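Local coordinates for Thiol:disulfide interchange protein (PDB 6DXN), which probably acts as a periplasmic thiol-disulfide oxidoreductase of the DsbA type, introducing disulfide bonds into exported proteins, at residues A[14-28]-A[146-160]. Residues are numbered along the deposited sequence; the frame is centred on the assembly and turned at random.
Sequences VIHSTVKQPPPLVEF and KMKVHGTPSFYVSGK
Strands 25-28 and 154-157 run antiparallel, their axes 4.5 Å apart, with Val26-Tyr156 and Phe28-Ser154 as hydrogen-bonded pairs and Leu25-Val157 and Glu27-Phe155 as non-hydrogen-bonded pairs. This is central pairing in the sheet of a thioredoxin fold, where strand 60-63 continues the sheet beyond 25-28. Just before strand 154-157 stands Pro153 with a cis peptide bond, the cis-proline of the thioredoxin family, and Thr152 beside it touches Cys33 of the CxxC sequence.

On the face of Val26, Phe28 lies among Val149, Met147 and Tyr156. Branched Val149 sets CG2 over the centre of the Phe28 ring, 3.4 Å from its centroid, a CH-pi contact, and turns CG1 to Phe28 CB. Met147, present as selenomethionine, meets the ring edge in a Met-aromatic contact, SE 5.2 Å from the centroid. Its long, flexible chain, bent at chi2 and chi3 (-144° and -138°), carries CE on to Val26 CG1 and, tightly, to Pro23 CD at 3.5 Å. Tyr156 brings CD1 to the Phe28 edge, 3.6 Å from Phe28 CD2; as a pair the rings meet obliquely. Leu143 and Val144 of helix 131-146 touch Phe28 as well.

On the other face, the extended Glu27 chain runs along the Phe155 ring, CG over it but offset toward the rim and CD 3.4 Å from Phe155 CZ. Glu27 OE1 has a long, weak ion pair with Lys61 and lies close to like-charged Asp46.

Gly159 suits its tight turn: positive phi favours glycine, and Pro22 CB stands where a side chain would go. One water accepts from Gly159 N at 2.7 Å and donates to Pro23 O at 2.8 Å and, weakly, to Tyr156 O.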
# COMPACT_ATOMS: atom_id res chain seq x y z
N VAL A 14 -2.98 -15.49 -11.94
CA VAL A 14 -2.10 -16.33 -11.14
C VAL A 14 -0.65 -15.99 -11.51
O VAL A 14 -0.14 -16.46 -12.53
CB VAL A 14 -2.43 -17.82 -11.34
CG1 VAL A 14 -1.44 -18.73 -10.62
CG2 VAL A 14 -3.85 -18.14 -10.90
N ILE A 15 -0.01 -15.16 -10.68
CA ILE A 15 1.38 -14.71 -10.85
C ILE A 15 2.32 -15.80 -10.33
O ILE A 15 1.90 -16.70 -9.59
CB ILE A 15 1.60 -13.38 -10.10
CG1 ILE A 15 0.62 -12.29 -10.54
CG2 ILE A 15 3.04 -12.90 -10.23
CD1 ILE A 15 0.76 -11.85 -11.98
N HIS A 16 3.60 -15.70 -10.72
CA HIS A 16 4.64 -16.62 -10.28
C HIS A 16 5.80 -15.81 -9.69
O HIS A 16 6.47 -15.07 -10.40
CB HIS A 16 5.14 -17.51 -11.42
CG HIS A 16 6.22 -18.45 -10.99
ND1 HIS A 16 7.56 -18.11 -11.06
CD2 HIS A 16 6.18 -19.70 -10.48
CE1 HIS A 16 8.29 -19.11 -10.61
NE2 HIS A 16 7.46 -20.10 -10.25
N SER A 17 6.01 -15.97 -8.37
CA SER A 17 7.07 -15.28 -7.66
C SER A 17 8.07 -16.32 -7.13
O SER A 17 7.74 -17.50 -7.01
CB SER A 17 6.52 -14.44 -6.54
OG SER A 17 7.56 -13.78 -5.84
N THR A 18 9.28 -15.85 -6.82
CA THR A 18 10.35 -16.69 -6.28
C THR A 18 10.49 -16.40 -4.77
O THR A 18 11.14 -17.15 -4.05
CB THR A 18 11.66 -16.47 -7.05
OG1 THR A 18 12.58 -17.48 -6.63
CG2 THR A 18 12.26 -15.10 -6.85
N VAL A 19 9.85 -15.31 -4.33
CA VAL A 19 9.87 -14.86 -2.93
C VAL A 19 9.48 -16.03 -2.02
O VAL A 19 8.43 -16.65 -2.20
CB VAL A 19 8.94 -13.64 -2.73
CG1 VAL A 19 8.83 -13.24 -1.26
CG2 VAL A 19 9.38 -12.46 -3.57
N LYS A 20 10.34 -16.31 -1.04
CA LYS A 20 10.14 -17.43 -0.12
C LYS A 20 8.93 -17.14 0.78
O LYS A 20 8.00 -17.95 0.84
CB LYS A 20 11.42 -17.68 0.68
CG LYS A 20 11.45 -18.97 1.49
CD LYS A 20 12.77 -19.18 2.21
CE LYS A 20 12.84 -20.50 2.96
NZ LYS A 20 12.78 -21.66 2.05
N GLN A 21 8.94 -15.98 1.45
CA GLN A 21 7.86 -15.63 2.39
C GLN A 21 7.20 -14.32 1.95
O GLN A 21 7.49 -13.26 2.49
CB GLN A 21 8.42 -15.53 3.81
CG GLN A 21 9.04 -16.83 4.31
CD GLN A 21 8.05 -17.97 4.39
OE1 GLN A 21 6.87 -17.78 4.70
NE2 GLN A 21 8.53 -19.17 4.14
N PRO A 22 6.28 -14.37 0.97
CA PRO A 22 5.60 -13.16 0.50
C PRO A 22 4.53 -12.71 1.49
O PRO A 22 3.93 -13.53 2.18
CB PRO A 22 4.94 -13.62 -0.81
CG PRO A 22 4.66 -15.09 -0.57
CD PRO A 22 5.81 -15.58 0.28
N PRO A 23 4.25 -11.39 1.60
CA PRO A 23 3.19 -10.93 2.49
C PRO A 23 1.90 -11.66 2.15
O PRO A 23 1.63 -11.97 0.99
CB PRO A 23 3.07 -9.43 2.19
CG PRO A 23 4.42 -9.06 1.61
CD PRO A 23 4.92 -10.30 0.90
N PRO A 24 1.09 -12.05 3.15
CA PRO A 24 -0.20 -12.68 2.86
C PRO A 24 -1.08 -11.74 2.03
O PRO A 24 -1.90 -12.19 1.21
CB PRO A 24 -0.81 -12.92 4.25
CG PRO A 24 0.37 -12.93 5.20
CD PRO A 24 1.39 -11.99 4.59
N LEU A 25 -0.90 -10.43 2.25
CA LEU A 25 -1.68 -9.42 1.56
C LEU A 25 -0.87 -8.12 1.48
O LEU A 25 -0.48 -7.55 2.52
CB LEU A 25 -3.00 -9.20 2.31
CG LEU A 25 -3.94 -8.16 1.69
CD1 LEU A 25 -4.45 -8.64 0.34
CD2 LEU A 25 -5.10 -7.86 2.63
N VAL A 26 -0.62 -7.67 0.25
CA VAL A 26 0.15 -6.46 0.05
C VAL A 26 -0.48 -5.66 -1.10
O VAL A 26 -0.95 -6.23 -2.10
CB VAL A 26 1.65 -6.77 -0.19
CG1 VAL A 26 1.88 -7.61 -1.44
CG2 VAL A 26 2.50 -5.51 -0.24
N GLU A 27 -0.53 -4.34 -0.90
CA GLU A 27 -0.99 -3.35 -1.85
C GLU A 27 0.21 -2.48 -2.21
O GLU A 27 0.73 -1.76 -1.36
CB GLU A 27 -2.13 -2.50 -1.27
CG GLU A 27 -2.52 -1.28 -2.11
CD GLU A 27 -3.52 -0.34 -1.45
OE1 GLU A 27 -3.80 -0.52 -0.24
OE2 GLU A 27 -4.04 0.56 -2.14
N PHE A 28 0.67 -2.58 -3.46
CA PHE A 28 1.75 -1.72 -3.91
C PHE A 28 1.11 -0.38 -4.28
O PHE A 28 0.09 -0.35 -4.96
CB PHE A 28 2.55 -2.38 -5.04
CG PHE A 28 3.36 -3.58 -4.63
CD1 PHE A 28 4.61 -3.43 -4.03
CD2 PHE A 28 2.91 -4.87 -4.88
CE1 PHE A 28 5.36 -4.54 -3.67
CE2 PHE A 28 3.66 -5.98 -4.52
CZ PHE A 28 4.88 -5.81 -3.91
N LYS A 146 10.83 -8.45 -7.35
CA LYS A 146 10.49 -9.90 -7.36
C LYS A 146 9.05 -10.15 -7.84
O LYS A 146 8.82 -11.01 -8.69
CB LYS A 146 10.75 -10.52 -5.99
CG LYS A 146 12.21 -10.57 -5.55
CD LYS A 146 13.11 -11.33 -6.51
CE LYS A 146 14.52 -11.50 -5.99
NZ LYS A 146 15.17 -10.20 -5.71
N MSE A 147 8.08 -9.39 -7.30
CA MSE A 147 6.67 -9.56 -7.68
C MSE A 147 6.33 -9.02 -9.06
O MSE A 147 5.24 -9.28 -9.57
CB MSE A 147 5.78 -8.98 -6.59
CG MSE A 147 6.10 -9.65 -5.25
SE MSE A 147 4.48 -9.89 -4.17
CE MSE A 147 5.25 -9.37 -2.44
N LYS A 148 7.27 -8.27 -9.66
CA LYS A 148 7.14 -7.73 -11.02
C LYS A 148 5.96 -6.75 -11.10
O LYS A 148 5.13 -6.83 -12.01
CB LYS A 148 6.99 -8.89 -12.02
CG LYS A 148 8.09 -9.94 -11.93
CD LYS A 148 7.85 -11.20 -12.76
CE LYS A 148 7.84 -10.95 -14.25
NZ LYS A 148 7.70 -12.22 -15.02
N VAL A 149 5.91 -5.81 -10.15
CA VAL A 149 4.84 -4.82 -10.09
C VAL A 149 4.97 -3.88 -11.30
O VAL A 149 6.08 -3.48 -11.66
CB VAL A 149 4.88 -4.05 -8.76
CG1 VAL A 149 3.74 -3.05 -8.63
CG2 VAL A 149 4.88 -5.01 -7.57
N HIS A 150 3.84 -3.52 -11.91
CA HIS A 150 3.84 -2.67 -13.12
C HIS A 150 2.76 -1.58 -13.05
O HIS A 150 2.56 -0.85 -14.03
CB HIS A 150 3.64 -3.55 -14.36
CG HIS A 150 2.40 -4.39 -14.31
ND1 HIS A 150 2.39 -5.66 -13.78
CD2 HIS A 150 1.14 -4.14 -14.72
CE1 HIS A 150 1.17 -6.16 -13.86
NE2 HIS A 150 0.38 -5.25 -14.44
N GLY A 151 2.08 -1.47 -11.90
CA GLY A 151 1.02 -0.48 -11.73
C GLY A 151 0.61 -0.35 -10.28
O GLY A 151 0.92 -1.22 -9.44
N THR A 152 -0.09 0.75 -9.97
CA THR A 152 -0.56 1.03 -8.61
C THR A 152 -1.95 1.67 -8.68
O THR A 152 -2.24 2.41 -9.61
CB THR A 152 0.43 1.91 -7.84
OG1 THR A 152 0.67 3.10 -8.58
CG2 THR A 152 1.75 1.24 -7.56
N PRO A 153 -2.81 1.37 -7.70
CA PRO A 153 -2.52 0.46 -6.60
C PRO A 153 -2.64 -0.99 -7.09
O PRO A 153 -3.51 -1.30 -7.90
CB PRO A 153 -3.55 0.81 -5.52
CG PRO A 153 -4.74 1.28 -6.33
CD PRO A 153 -4.13 1.98 -7.52
N SER A 154 -1.75 -1.86 -6.60
CA SER A 154 -1.73 -3.25 -7.04
C SER A 154 -1.79 -4.18 -5.83
O SER A 154 -0.94 -4.13 -4.97
CB SER A 154 -0.51 -3.48 -7.89
OG SER A 154 -0.61 -4.68 -8.64
N PHE A 155 -2.83 -5.02 -5.78
CA PHE A 155 -3.01 -5.97 -4.66
C PHE A 155 -2.55 -7.37 -5.07
O PHE A 155 -2.87 -7.84 -6.17
CB PHE A 155 -4.47 -6.00 -4.22
CG PHE A 155 -5.01 -4.71 -3.67
CD1 PHE A 155 -5.29 -3.65 -4.52
CD2 PHE A 155 -5.27 -4.55 -2.32
CE1 PHE A 155 -5.79 -2.45 -4.03
CE2 PHE A 155 -5.78 -3.36 -1.83
CZ PHE A 155 -6.04 -2.31 -2.68
N TYR A 156 -1.79 -8.02 -4.16
CA TYR A 156 -1.28 -9.39 -4.31
C TYR A 156 -1.65 -10.20 -3.06
O TYR A 156 -1.38 -9.78 -1.95
CB TYR A 156 0.23 -9.41 -4.53
CG TYR A 156 0.69 -8.84 -5.84
CD1 TYR A 156 0.76 -7.47 -6.03
CD2 TYR A 156 1.07 -9.66 -6.89
CE1 TYR A 156 1.18 -6.93 -7.23
CE2 TYR A 156 1.50 -9.13 -8.10
CZ TYR A 156 1.55 -7.76 -8.27
OH TYR A 156 1.96 -7.22 -9.45
N VAL A 157 -2.25 -11.37 -3.28
CA VAL A 157 -2.65 -12.28 -2.22
C VAL A 157 -1.75 -13.53 -2.29
O VAL A 157 -1.55 -14.10 -3.38
CB VAL A 157 -4.15 -12.64 -2.32
CG1 VAL A 157 -4.62 -13.49 -1.15
CG2 VAL A 157 -5.03 -11.41 -2.46
N SER A 158 -1.19 -13.91 -1.14
CA SER A 158 -0.33 -15.13 -0.98
C SER A 158 0.83 -15.13 -2.00
O SER A 158 1.40 -16.19 -2.31
CB SER A 158 -1.15 -16.39 -1.09
OG SER A 158 -2.07 -16.49 -0.02
N GLY A 159 1.15 -13.94 -2.51
CA GLY A 159 2.21 -13.74 -3.49
C GLY A 159 1.99 -14.48 -4.79
O GLY A 159 2.93 -14.62 -5.57
N LYS A 160 0.74 -14.91 -5.06
CA LYS A 160 0.44 -15.72 -6.24
C LYS A 160 -0.75 -15.18 -7.05
O LYS A 160 -0.85 -15.45 -8.24
CB LYS A 160 0.13 -17.15 -5.79
CG LYS A 160 -0.00 -18.18 -6.90
CD LYS A 160 -0.29 -19.58 -6.39
CE LYS A 160 -0.28 -20.63 -7.48
NZ LYS A 160 1.08 -20.85 -8.03
O HOH W 1 0.97 -11.33 -1.68